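Long-range contacts in Mll7089 protein (Mesorhizobium loti, PDB 2OZ8), which is of unknown function but resembles mandelate racemase/muconate lactonizing enzymes of the enolase superfamily and may be a magnesium-dependent hydro-lyase: residues S162-K167 with A189-M194; P197-T202 with P226-D231; E205-L210 with V242-I247; L220-D225 with Q246-E251; A267-V272 with G290-I295. All coordinates share one frame; numbering follows the deposited sequence. Where two conformers were deposited one is given.

Interaction 1: S162-K167 with A189-M194; sequences SAFKIK and AGSKVM
The backbone N of Lys192 gives its hydrogen to Ser162 O at 2.8 Å, in the carbonyl plane, the first of four bonds that join strands 163-167 and 192-194 in parallel. Phe164 serves twice: its N donates to Lys192 O, and its O accepts from Met194 N at 3.0 Å. Ile166 N then closes the row on Met194 O. On the face that carries Ala163, Lys165, Lys192 and Met194, Ala163 CB rests 3.7 Å from Lys192 CB. Lys165 and Met194 cross at about a right angle, with Lys165 CG 3.8 Å from Met194 CB. A bend at chi2 (70°) folds the thioether of Met194 back along the neighbouring strand, bringing SD to 3.7 Å from Phe164 O and CE to 4.2 Å from Ala163 CB. Beyond the contact, Lys165 NZ forms salt bridges with Glu224 and Glu317. On the opposite face the ring of Phe164 offers its edge to Ser191, CE2 lying 3.6 Å from OG, a hydroxyl hydrogen-bonded to Pro188 O. The two strands belong to a beta-alpha-beta unit whose helix 173-184 packs Leu183 on Phe164, Ile166 and Val193; helix 146-158 adds Phe153, and strands 132-138 and 222-224 flank the pair.

Interaction 2: P197-T202 with P226-D231; sequences PNEAWT and PILRHD
Glu199 and Arg229 carry the charged part of this contact, and a single carboxylate oxygen takes both bonds. Arg229 NH1 reaches Glu199 OE2 at 2.8 Å on the syn lone pair, lying close to the guanidinium plane, as a salt bridge. The backbone N of Arg229 meets the same OE2 at 2.6 Å from the anti side, 29° out of the carboxylate plane. With the carboxylate at the edge of the guanidinium and the two planes 32° apart, this double grip fixes the rotation of the acid. An alanine here would remove that oxygen and is likely to leave both the guanidinium and the backbone N of Arg229 without their mate and the turn from Leu228 to Asp231 less firmly held. Among backbone bonds, Trp201 N donates to Pro226 O at 3.2 Å, nearly along the C=O axis. Water 1 supplies a further link, donating to Trp201 O at 2.7 Å and accepting from Leu228 N. The apolar contacts begin with Pro197 and Pro226, rings side by side, Pro197 CG 3.7 Å from Pro226 CA. Ile227 CG2 lies 4.3 Å from Trp201 CB, and Pro226 CB lies near Trp201 CE3. Arg91 of a third subunit donates to Glu199 O and packs on Arg229. A type I' turn from Pro197 to Ala200 brings Glu199 across. Loops of this kind, following successive strands of a beta/alpha barrel, form the C-terminal rim where enolase-superfamily members place their active sites.

Interaction 3: E205-L210 with V242-I247; sequences EALTKL and VTWTQI
Leu207 is the first residue of the helical segment 205-210 to touch Val242-Ile247. Its CG lies anti to the backbone N (chi1 -176°), which directs CD1 to Val242 CG2 at 3.5 Å as the two side chains slide past each other in opposite directions. The same methyl approaches the indole of Trp244, 4.0 Å from CH2, so one leucine branch touches both partners. Leu210 comes next and points toward the second segment. Its CB lies 4.1 Å from Trp244 CZ2, while CD1 is near Val242 CG2, where the two side chains cross at about a right angle, and reaches on to Ile247 CD1. No direct hydrogen bond spans the contact; the polar link runs through water 2, which donates to Leu210 O at 2.7 Å and accepts from Trp244 NE1 at 2.9 Å, sitting in the ring plane at the indole edge. Val242 CG1 packs on one face of that indole, offset toward the rim. Trp244 also rests on Val211 and Arg214 farther along helix 203-215. Leu207 touches Leu238 and Ala241 of helix 232-241, and Ile247 leads into strand 246-249, so the contact fits helix 203-215 against the turn that links helix 232-241 to strand 246-249.

Interaction 4: L220-D225 with Q246-E251; sequences LLWVED and QINSGE
Val223 is bonded through both its backbone N and its O: the O accepts from Asn248 N at 2.8 Å, and the N donates to Gln246 O. Asp225 N continues the row on Asn248 O at 2.9 Å. At the start of the pair the side-chain NE2 of Gln246 donates to Leu221 O (3.2 Å), coming from above the carbonyl plane, 35° out of it. At the far end Asp225 OD1 takes Glu251 N at 3.2 Å and, weakly, Gly250 N. These are adjacent parallel strands of a beta-alpha-beta unit, connected through helix 232-241, part of the family's barrel. Glu251 OE1 is hydrogen-bonded to His273 just beyond. Packing is led by Trp222, whose NE1 bonds Glu224 OE1 at 2.7 Å and so steadies the indole. Asn248 lies over one ring face, its CB 3.8 Å from the centroid of the five-membered ring in a CH-pi contact, and ND2 3.1 Å from CE2; this amide donates to Ser294 OG. Without the indole, as with an alanine here, a gap is likely to open beside Asn248 and Glu224 OE1 to lose the N-H it accepts. The Glu224 carboxylate and Asn248 amide stack 20° apart, and Trp315 meets the same indole edge-to-face.

Interaction 5: A267-V272 with G290-I295; sequences ADILNV and GIPISI
Ser294 meets strand 269-272 through its backbone, N donating to Leu270 O at 2.9 Å and O accepting from Val272 N at 3.0 Å. Leu270 N begins the row on Pro292 O with a nearly straight N-H...O angle of 171°. A side-chain bond accompanies these backbone bonds: Asn271 ND2 donates to Ser294 OG at 2.7 Å, in the amide plane. Asn271 has two conformers, so this bond and the water link from ND2 to Ile295 O, weak at its second end, are less certain than the backbone bonds. The strands 269-272 and 293-295 are neighbouring parallel members of the barrel, joined through helix 276-289 in a beta-alpha-beta unit. On the face of Leu270 and Val272, Val272 CG2 packs 3.6 Å from Ile295 CD1 and close to Ile293 CG2. Just ahead of strand 293-295, the ring of Pro292 lies against Asp268 O, CD at 3.3 Å; Ile269, the first residue of its strand, crosses Pro292 at about a right angle, CG1 4.1 Å from CG. Helix 276-289 backs Val272 with Val279 and Ile282, and Ile293 with Ala286. Helix 255-263 adds Leu261 against Leu270. Asp268 OD2 forms a salt bridge with Lys204 of a fourth subunit.

Interactions 1, 4 and 5 lie in one curled sheet, on its parallel barrel strands. Interactions 1 and 4 join where Val193 O accepts from Leu221 N at 2.8 Å and Met194 CB packs 3.5 Å from Trp222 O. Interactions 4 and 5, with centres 9 Å apart, are joined by Ser249 N and Ile269 O (2.9 Å). Interaction 2 lies at the C-terminal rim, tied to interaction 4 through Glu199 N and Asp225 O (2.8 Å). Interaction 3 shares Gln246 and Ile247 with interaction 4 and packs outside the wall. In relatives, magnesium is held by acids at such strand ends, so Glu224 and Glu251 probably lie near the active site.

Interaction 1: S162-K167 with A189-M194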
# COMPACT_ATOMS: atom_id res chain seq x y z
N SER A 162 30.99 20.27 23.13
CA SER A 162 29.75 20.44 23.88
C SER A 162 28.78 19.34 23.51
O SER A 162 27.66 19.28 24.02
CB SER A 162 29.14 21.80 23.61
OG SER A 162 28.99 22.04 22.22
N ALA A 163 29.22 18.43 22.62
CA ALA A 163 28.45 17.26 22.25
C ALA A 163 29.31 15.99 22.32
O ALA A 163 30.49 16.01 21.91
CB ALA A 163 27.83 17.46 20.86
N PHE A 164 28.72 14.89 22.81
CA PHE A 164 29.44 13.69 23.26
C PHE A 164 28.65 12.44 22.87
O PHE A 164 27.46 12.38 23.11
CB PHE A 164 29.61 13.72 24.80
CG PHE A 164 30.30 14.96 25.30
CD1 PHE A 164 31.70 15.05 25.28
CD2 PHE A 164 29.58 16.07 25.71
CE1 PHE A 164 32.35 16.22 25.65
CE2 PHE A 164 30.27 17.30 26.09
CZ PHE A 164 31.63 17.34 26.05
N LYS A 165 29.30 11.44 22.26
CA LYS A 165 28.66 10.18 21.91
C LYS A 165 29.34 9.02 22.60
O LYS A 165 30.56 8.88 22.54
CB LYS A 165 28.68 9.94 20.41
CG LYS A 165 27.83 8.74 19.98
CD LYS A 165 28.46 7.96 18.80
CE LYS A 165 28.33 8.69 17.51
NZ LYS A 165 28.75 7.97 16.27
N ILE A 166 28.52 8.18 23.24
CA ILE A 166 28.96 7.00 23.91
C ILE A 166 28.32 5.77 23.32
O ILE A 166 27.26 5.87 22.66
CB ILE A 166 28.68 7.07 25.43
CG1 ILE A 166 27.18 7.12 25.70
CG2 ILE A 166 29.46 8.30 26.03
CD1 ILE A 166 26.81 7.07 27.17
N LYS A 167 28.98 4.64 23.55
CA LYS A 167 28.53 3.33 23.08
C LYS A 167 27.73 2.66 24.12
O LYS A 167 28.15 2.62 25.25
CB LYS A 167 29.72 2.43 22.74
CG LYS A 167 30.61 3.02 21.67
CD LYS A 167 29.97 3.13 20.32
CE LYS A 167 30.95 3.54 19.24
NZ LYS A 167 30.25 3.93 17.94
N ALA A 189 26.73 21.00 32.21
CA ALA A 189 25.25 20.90 32.11
C ALA A 189 24.77 21.39 30.75
O ALA A 189 25.20 22.45 30.26
CB ALA A 189 24.55 21.71 33.21
N GLY A 190 23.85 20.64 30.15
CA GLY A 190 23.23 21.12 28.88
C GLY A 190 24.06 20.87 27.62
O GLY A 190 23.74 21.41 26.57
N SER A 191 25.13 20.08 27.76
CA SER A 191 25.81 19.39 26.68
C SER A 191 24.88 18.46 25.89
O SER A 191 23.95 17.92 26.44
CB SER A 191 26.90 18.55 27.28
OG SER A 191 27.88 19.41 27.81
N LYS A 192 25.17 18.25 24.61
CA LYS A 192 24.37 17.41 23.74
C LYS A 192 24.88 15.98 23.86
O LYS A 192 26.10 15.76 23.97
CB LYS A 192 24.47 17.96 22.29
CG LYS A 192 23.61 19.20 22.06
CD LYS A 192 24.28 20.24 21.18
CE LYS A 192 23.25 21.32 20.52
NZ LYS A 192 23.82 22.22 19.29
N VAL A 193 23.97 15.00 23.91
CA VAL A 193 24.39 13.58 24.08
C VAL A 193 23.80 12.64 23.02
O VAL A 193 22.60 12.70 22.72
CB VAL A 193 24.06 13.05 25.53
CG1 VAL A 193 24.41 11.60 25.69
CG2 VAL A 193 24.80 13.90 26.60
N MET A 194 24.62 11.77 22.46
CA MET A 194 24.16 10.73 21.55
C MET A 194 24.54 9.37 22.09
O MET A 194 25.61 9.21 22.73
CB MET A 194 24.74 10.91 20.13
CG MET A 194 24.74 12.41 19.54
SD MET A 194 25.81 13.79 20.15
CE MET A 194 26.10 14.42 18.58

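Interaction 2: P197-T202 with P226-D231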
# COMPACT_ATOMS: atom_id res chain seq x y z
N PRO A 197 24.06 2.09 20.17
CA PRO A 197 23.96 0.67 20.52
C PRO A 197 24.55 -0.29 19.48
O PRO A 197 24.70 -1.47 19.75
CB PRO A 197 22.44 0.42 20.53
CG PRO A 197 21.81 1.82 20.60
CD PRO A 197 22.74 2.65 19.79
N ASN A 198 24.83 0.20 18.27
CA ASN A 198 25.37 -0.63 17.21
C ASN A 198 24.63 -1.94 17.01
O ASN A 198 25.24 -3.03 16.97
CB ASN A 198 26.82 -0.90 17.44
CG ASN A 198 27.62 -0.66 16.21
OD1 ASN A 198 27.68 -1.49 15.30
ND2 ASN A 198 28.21 0.56 16.14
N GLU A 199 23.31 -1.81 16.86
CA GLU A 199 22.39 -2.88 16.50
C GLU A 199 22.15 -3.89 17.63
O GLU A 199 21.60 -4.96 17.40
CB GLU A 199 22.81 -3.63 15.20
CG GLU A 199 23.08 -2.79 13.94
CD GLU A 199 23.25 -3.66 12.61
OE1 GLU A 199 24.05 -4.58 12.51
OE2 GLU A 199 22.58 -3.43 11.60
N ALA A 200 22.59 -3.56 18.84
CA ALA A 200 22.42 -4.46 19.97
C ALA A 200 20.96 -4.71 20.31
O ALA A 200 20.63 -5.70 20.95
CB ALA A 200 23.17 -3.94 21.22
N TRP A 201 20.07 -3.82 19.91
CA TRP A 201 18.67 -3.91 20.37
C TRP A 201 17.73 -4.42 19.28
O TRP A 201 18.04 -4.34 18.12
CB TRP A 201 18.21 -2.57 20.91
CG TRP A 201 19.02 -2.06 22.06
CD1 TRP A 201 19.74 -2.80 22.94
CD2 TRP A 201 19.12 -0.70 22.50
NE1 TRP A 201 20.30 -1.99 23.91
CE2 TRP A 201 19.96 -0.69 23.65
CE3 TRP A 201 18.59 0.50 22.04
CZ2 TRP A 201 20.27 0.48 24.37
CZ3 TRP A 201 18.90 1.69 22.76
CH2 TRP A 201 19.74 1.66 23.92
N THR A 202 16.63 -5.04 19.68
CA THR A 202 15.49 -5.24 18.80
C THR A 202 14.53 -4.00 18.91
O THR A 202 14.61 -3.18 19.86
CB THR A 202 14.75 -6.56 19.19
OG1 THR A 202 14.51 -6.58 20.59
CG2 THR A 202 15.58 -7.83 18.82
N PRO A 226 20.26 1.85 16.36
CA PRO A 226 19.88 1.11 17.56
C PRO A 226 19.58 -0.38 17.32
O PRO A 226 19.67 -1.16 18.27
CB PRO A 226 18.61 1.83 18.04
CG PRO A 226 18.04 2.52 16.83
CD PRO A 226 19.20 2.79 15.88
N ILE A 227 19.27 -0.77 16.07
CA ILE A 227 18.77 -2.09 15.75
C ILE A 227 19.32 -2.51 14.37
O ILE A 227 19.87 -1.68 13.63
CB ILE A 227 17.17 -2.14 15.73
CG1 ILE A 227 16.57 -1.27 14.59
CG2 ILE A 227 16.54 -1.73 17.08
CD1 ILE A 227 15.11 -1.47 14.22
N LEU A 228 19.21 -3.81 14.09
CA LEU A 228 19.44 -4.40 12.77
C LEU A 228 19.11 -3.45 11.67
O LEU A 228 17.97 -3.03 11.55
CB LEU A 228 18.58 -5.67 12.62
CG LEU A 228 19.18 -6.71 11.69
CD1 LEU A 228 20.64 -7.02 12.11
CD2 LEU A 228 18.35 -7.99 11.62
N ARG A 229 20.08 -3.08 10.87
CA ARG A 229 19.90 -2.05 9.86
C ARG A 229 18.89 -2.43 8.76
O ARG A 229 18.40 -1.57 8.04
CB ARG A 229 21.22 -1.78 9.20
CG ARG A 229 21.63 -2.84 8.20
CD ARG A 229 23.12 -2.78 8.03
NE ARG A 229 23.58 -4.03 7.49
CZ ARG A 229 23.90 -5.07 8.25
NH1 ARG A 229 23.81 -4.97 9.58
NH2 ARG A 229 24.30 -6.22 7.70
N HIS A 230 18.59 -3.71 8.62
CA HIS A 230 17.65 -4.14 7.63
C HIS A 230 16.23 -4.13 8.19
O HIS A 230 15.27 -4.38 7.45
CB HIS A 230 18.08 -5.53 7.12
CG HIS A 230 19.43 -5.53 6.45
ND1 HIS A 230 19.76 -4.64 5.43
CD2 HIS A 230 20.54 -6.29 6.66
CE1 HIS A 230 21.01 -4.86 5.05
NE2 HIS A 230 21.51 -5.85 5.78
N ASP A 231 16.09 -3.81 9.49
CA ASP A 231 14.77 -3.81 10.09
C ASP A 231 14.05 -2.46 9.87
O ASP A 231 13.94 -1.62 10.79
CB ASP A 231 14.80 -4.18 11.56
CG ASP A 231 13.41 -4.38 12.12
OD1 ASP A 231 12.45 -4.43 11.33
OD2 ASP A 231 13.26 -4.49 13.34
O HOH W 1 17.69 -5.59 15.78

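Interaction 3: E205-L210 with V242-I247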
# COMPACT_ATOMS: atom_id res chain seq x y z
N GLU A 205 12.44 -3.29 22.28
CA GLU A 205 13.52 -3.12 23.27
C GLU A 205 14.24 -1.78 23.13
O GLU A 205 14.39 -1.07 24.13
CB GLU A 205 14.55 -4.23 23.13
CG GLU A 205 15.67 -4.12 24.17
CD GLU A 205 16.86 -5.02 23.83
OE1 GLU A 205 16.93 -5.66 22.76
OE2 GLU A 205 17.76 -5.09 24.68
N ALA A 206 14.64 -1.38 21.91
CA ALA A 206 15.20 0.00 21.70
C ALA A 206 14.27 1.06 22.26
O ALA A 206 14.68 1.90 23.06
CB ALA A 206 15.47 0.29 20.26
N LEU A 207 13.00 0.97 21.89
CA LEU A 207 12.02 1.96 22.31
C LEU A 207 11.78 2.01 23.84
O LEU A 207 11.66 3.09 24.40
CB LEU A 207 10.72 1.77 21.52
CG LEU A 207 9.55 2.72 21.68
CD1 LEU A 207 9.89 4.17 21.99
CD2 LEU A 207 8.79 2.62 20.41
N THR A 208 11.71 0.87 24.51
CA THR A 208 11.53 0.90 25.98
C THR A 208 12.78 1.37 26.69
O THR A 208 12.70 2.03 27.70
CB THR A 208 11.07 -0.46 26.55
OG1 THR A 208 12.10 -1.43 26.38
CG2 THR A 208 9.81 -0.96 25.81
N LYS A 209 13.95 1.08 26.14
CA LYS A 209 15.21 1.65 26.63
C LYS A 209 15.32 3.16 26.42
O LYS A 209 15.70 3.90 27.34
CB LYS A 209 16.40 0.86 26.06
CG LYS A 209 16.44 -0.52 26.75
CD LYS A 209 17.56 -1.38 26.35
CE LYS A 209 17.34 -2.74 26.93
NZ LYS A 209 18.56 -3.58 26.76
N LEU A 210 14.93 3.64 25.25
CA LEU A 210 14.84 5.08 25.04
C LEU A 210 13.88 5.76 26.02
O LEU A 210 14.17 6.87 26.54
CB LEU A 210 14.49 5.41 23.58
CG LEU A 210 15.64 5.00 22.63
CD1 LEU A 210 15.22 4.97 21.18
CD2 LEU A 210 16.87 5.89 22.87
N VAL A 242 9.11 7.71 18.84
CA VAL A 242 10.14 8.42 19.59
C VAL A 242 10.05 9.90 19.14
O VAL A 242 10.68 10.34 18.15
CB VAL A 242 11.53 7.77 19.31
CG1 VAL A 242 12.60 8.49 20.01
CG2 VAL A 242 11.55 6.31 19.75
N THR A 243 9.25 10.66 19.85
CA THR A 243 8.98 12.01 19.47
C THR A 243 9.95 12.96 20.13
O THR A 243 9.91 14.17 19.85
CB THR A 243 7.56 12.39 19.98
OG1 THR A 243 7.53 12.21 21.37
CG2 THR A 243 6.49 11.51 19.38
N TRP A 244 10.80 12.44 21.05
CA TRP A 244 11.72 13.29 21.83
C TRP A 244 13.20 13.25 21.33
O TRP A 244 14.05 13.98 21.83
CB TRP A 244 11.63 12.95 23.34
CG TRP A 244 11.96 11.49 23.62
CD1 TRP A 244 13.18 10.97 23.92
CD2 TRP A 244 11.05 10.35 23.54
NE1 TRP A 244 13.10 9.59 24.04
CE2 TRP A 244 11.81 9.18 23.83
CE3 TRP A 244 9.67 10.22 23.29
CZ2 TRP A 244 11.25 7.90 23.89
CZ3 TRP A 244 9.09 8.91 23.32
CH2 TRP A 244 9.89 7.78 23.62
N THR A 245 13.53 12.38 20.38
CA THR A 245 14.90 12.34 19.90
C THR A 245 14.91 11.82 18.49
O THR A 245 13.87 11.38 18.01
CB THR A 245 15.85 11.50 20.84
OG1 THR A 245 17.18 11.68 20.41
CG2 THR A 245 15.58 10.02 20.80
N GLN A 246 16.09 11.85 17.85
CA GLN A 246 16.23 11.44 16.44
C GLN A 246 16.82 10.05 16.30
O GLN A 246 17.67 9.67 17.09
CB GLN A 246 17.12 12.43 15.71
CG GLN A 246 16.47 13.81 15.47
CD GLN A 246 17.46 14.85 14.97
OE1 GLN A 246 17.32 15.38 13.88
NE2 GLN A 246 18.47 15.15 15.78
N ILE A 247 16.36 9.29 15.29
CA ILE A 247 16.86 7.98 14.98
C ILE A 247 17.85 8.10 13.82
O ILE A 247 17.47 8.37 12.68
CB ILE A 247 15.71 7.03 14.59
CG1 ILE A 247 14.57 7.03 15.64
CG2 ILE A 247 16.23 5.62 14.31
CD1 ILE A 247 14.96 6.44 17.03
O HOH W 2 15.60 8.64 25.15

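Interaction 4: L220-D225 with Q246-E251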
# COMPACT_ATOMS: atom_id res chain seq x y z
N LEU A 220 18.59 13.11 24.85
CA LEU A 220 19.43 12.72 23.75
C LEU A 220 19.15 13.49 22.53
O LEU A 220 18.00 13.63 22.14
CB LEU A 220 19.24 11.25 23.41
CG LEU A 220 19.45 10.23 24.53
CD1 LEU A 220 19.06 8.86 24.03
CD2 LEU A 220 20.89 10.21 25.03
N LEU A 221 20.22 13.96 21.89
CA LEU A 221 20.17 14.48 20.53
C LEU A 221 19.82 13.41 19.48
O LEU A 221 18.97 13.63 18.60
CB LEU A 221 21.50 15.13 20.19
CG LEU A 221 21.53 15.93 18.90
CD1 LEU A 221 20.31 16.98 18.87
CD2 LEU A 221 22.91 16.56 18.72
N TRP A 222 20.46 12.25 19.56
CA TRP A 222 20.09 11.14 18.66
C TRP A 222 20.58 9.80 19.20
O TRP A 222 21.47 9.74 20.04
CB TRP A 222 20.52 11.35 17.18
CG TRP A 222 22.00 11.17 16.81
CD1 TRP A 222 22.75 10.04 16.94
CD2 TRP A 222 22.86 12.13 16.18
NE1 TRP A 222 24.03 10.23 16.46
CE2 TRP A 222 24.13 11.51 15.99
CE3 TRP A 222 22.69 13.44 15.75
CZ2 TRP A 222 25.22 12.18 15.39
CZ3 TRP A 222 23.74 14.09 15.17
CH2 TRP A 222 25.00 13.47 15.00
N VAL A 223 19.92 8.76 18.74
CA VAL A 223 20.36 7.41 18.95
C VAL A 223 20.76 6.88 17.57
O VAL A 223 20.02 7.01 16.58
CB VAL A 223 19.27 6.52 19.66
CG1 VAL A 223 17.94 6.55 18.92
CG2 VAL A 223 19.76 5.08 19.84
N GLU A 224 21.94 6.28 17.50
CA GLU A 224 22.51 5.87 16.25
C GLU A 224 22.48 4.37 16.08
O GLU A 224 22.84 3.67 16.99
CB GLU A 224 23.94 6.35 16.26
CG GLU A 224 24.53 6.60 14.90
CD GLU A 224 25.80 7.43 14.97
OE1 GLU A 224 25.87 8.46 15.71
OE2 GLU A 224 26.74 7.04 14.26
N ASP A 225 22.07 3.87 14.92
CA ASP A 225 22.00 2.44 14.68
C ASP A 225 21.48 1.58 15.86
O ASP A 225 22.16 0.65 16.28
CB ASP A 225 23.35 1.90 14.22
CG ASP A 225 23.91 2.69 13.09
OD1 ASP A 225 23.21 2.88 12.07
OD2 ASP A 225 25.08 3.15 13.21
N GLN A 246 16.09 11.85 17.85
CA GLN A 246 16.23 11.44 16.44
C GLN A 246 16.82 10.05 16.30
O GLN A 246 17.67 9.67 17.09
CB GLN A 246 17.12 12.43 15.71
CG GLN A 246 16.47 13.81 15.47
CD GLN A 246 17.46 14.85 14.97
OE1 GLN A 246 17.32 15.38 13.88
NE2 GLN A 246 18.47 15.15 15.78
N ILE A 247 16.36 9.29 15.29
CA ILE A 247 16.86 7.98 14.98
C ILE A 247 17.85 8.10 13.82
O ILE A 247 17.47 8.37 12.68
CB ILE A 247 15.71 7.03 14.59
CG1 ILE A 247 14.57 7.03 15.64
CG2 ILE A 247 16.23 5.62 14.31
CD1 ILE A 247 14.96 6.44 17.03
N ASN A 248 19.12 7.87 14.11
CA ASN A 248 20.18 8.14 13.17
C ASN A 248 20.52 6.78 12.61
O ASN A 248 20.74 5.87 13.36
CB ASN A 248 21.33 8.85 13.92
CG ASN A 248 22.49 9.26 13.02
OD1 ASN A 248 22.86 8.55 12.11
ND2 ASN A 248 23.10 10.41 13.31
N SER A 249 20.53 6.62 11.30
CA SER A 249 20.64 5.28 10.70
C SER A 249 21.48 5.28 9.45
O SER A 249 21.57 6.27 8.76
CB SER A 249 19.27 4.73 10.33
OG SER A 249 19.28 3.32 10.49
N GLY A 250 22.09 4.15 9.17
CA GLY A 250 22.70 3.88 7.86
C GLY A 250 24.06 3.19 7.90
O GLY A 250 24.68 3.01 6.85
N GLU A 251 24.54 2.85 9.11
CA GLU A 251 25.83 2.15 9.27
C GLU A 251 25.77 0.81 8.55
O GLU A 251 24.73 0.15 8.54
CB GLU A 251 26.21 1.93 10.77
CG GLU A 251 27.67 1.48 11.07
CD GLU A 251 28.70 2.65 11.14
OE1 GLU A 251 28.63 3.52 10.25
OE2 GLU A 251 29.57 2.71 12.07

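Interaction 5: A267-V272 with G290-I295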
# COMPACT_ATOMS: atom_id res chain seq x y z
N ALA A 267 14.86 6.61 8.51
CA ALA A 267 15.87 7.36 9.19
C ALA A 267 15.37 8.75 9.41
O ALA A 267 14.84 9.37 8.49
CB ALA A 267 17.14 7.44 8.32
N ASP A 268 15.54 9.26 10.62
CA ASP A 268 15.41 10.70 10.83
C ASP A 268 16.69 11.39 10.38
O ASP A 268 16.64 12.53 9.93
CB ASP A 268 15.18 11.04 12.30
CG ASP A 268 13.86 10.56 12.82
OD1 ASP A 268 12.82 10.67 12.13
OD2 ASP A 268 13.84 10.10 13.96
N ILE A 269 17.83 10.74 10.55
CA ILE A 269 19.12 11.30 10.11
C ILE A 269 19.85 10.17 9.38
O ILE A 269 19.76 9.04 9.84
CB ILE A 269 20.05 11.74 11.26
CG1 ILE A 269 19.39 12.74 12.19
CG2 ILE A 269 21.42 12.34 10.74
CD1 ILE A 269 20.02 12.74 13.50
N LEU A 270 20.50 10.47 8.24
CA LEU A 270 21.33 9.46 7.57
C LEU A 270 22.81 9.62 7.97
O LEU A 270 23.32 10.73 7.82
CB LEU A 270 21.12 9.50 6.03
CG LEU A 270 22.01 8.61 5.12
CD1 LEU A 270 21.55 7.18 5.15
CD2 LEU A 270 21.96 9.09 3.70
N ASN A 271 23.48 8.60 8.54
CA ASN A 271 24.95 8.70 8.80
C ASN A 271 25.73 8.22 7.59
O ASN A 271 25.35 7.27 6.93
CB ASN A 271 25.40 7.93 10.04
CG ASN A 271 26.80 8.36 10.56
OD1 ASN A 271 27.77 7.55 10.54
ND2 ASN A 271 26.92 9.60 11.08
N VAL A 272 26.82 8.89 7.28
CA VAL A 272 27.66 8.48 6.17
C VAL A 272 29.11 8.61 6.58
O VAL A 272 29.39 9.18 7.61
CB VAL A 272 27.44 9.32 4.85
CG1 VAL A 272 25.99 9.30 4.44
CG2 VAL A 272 27.94 10.75 5.04
N GLY A 290 14.70 16.22 2.21
CA GLY A 290 14.54 16.95 3.46
C GLY A 290 15.09 16.17 4.64
O GLY A 290 14.69 16.43 5.80
N ILE A 291 15.97 15.22 4.36
CA ILE A 291 16.66 14.38 5.38
C ILE A 291 18.03 15.00 5.71
O ILE A 291 18.84 15.26 4.79
CB ILE A 291 16.89 12.94 4.85
CG1 ILE A 291 15.57 12.30 4.37
CG2 ILE A 291 17.58 12.04 5.90
CD1 ILE A 291 14.44 12.32 5.46
N PRO A 292 18.31 15.26 6.99
CA PRO A 292 19.67 15.69 7.34
C PRO A 292 20.68 14.54 7.34
O PRO A 292 20.29 13.39 7.37
CB PRO A 292 19.50 16.23 8.77
CG PRO A 292 18.30 15.47 9.33
CD PRO A 292 17.41 15.18 8.15
N ILE A 293 21.97 14.84 7.41
CA ILE A 293 23.03 13.83 7.28
C ILE A 293 24.04 14.13 8.33
O ILE A 293 24.30 15.30 8.61
CB ILE A 293 23.72 13.89 5.86
CG1 ILE A 293 22.81 13.23 4.81
CG2 ILE A 293 25.13 13.28 5.85
CD1 ILE A 293 23.37 13.26 3.37
N SER A 294 24.59 13.08 8.96
CA SER A 294 25.76 13.29 9.82
C SER A 294 26.94 12.57 9.22
O SER A 294 26.78 11.57 8.59
CB SER A 294 25.53 12.92 11.28
OG SER A 294 25.09 11.58 11.34
N ILE A 295 28.11 13.18 9.32
CA ILE A 295 29.37 12.56 8.91
C ILE A 295 30.05 11.85 10.11
O ILE A 295 30.34 12.48 11.15
CB ILE A 295 30.30 13.63 8.33
CG1 ILE A 295 29.53 14.50 7.29
CG2 ILE A 295 31.65 13.01 7.89
CD1 ILE A 295 29.32 13.99 5.90
O HOH W 3 28.27 11.36 12.85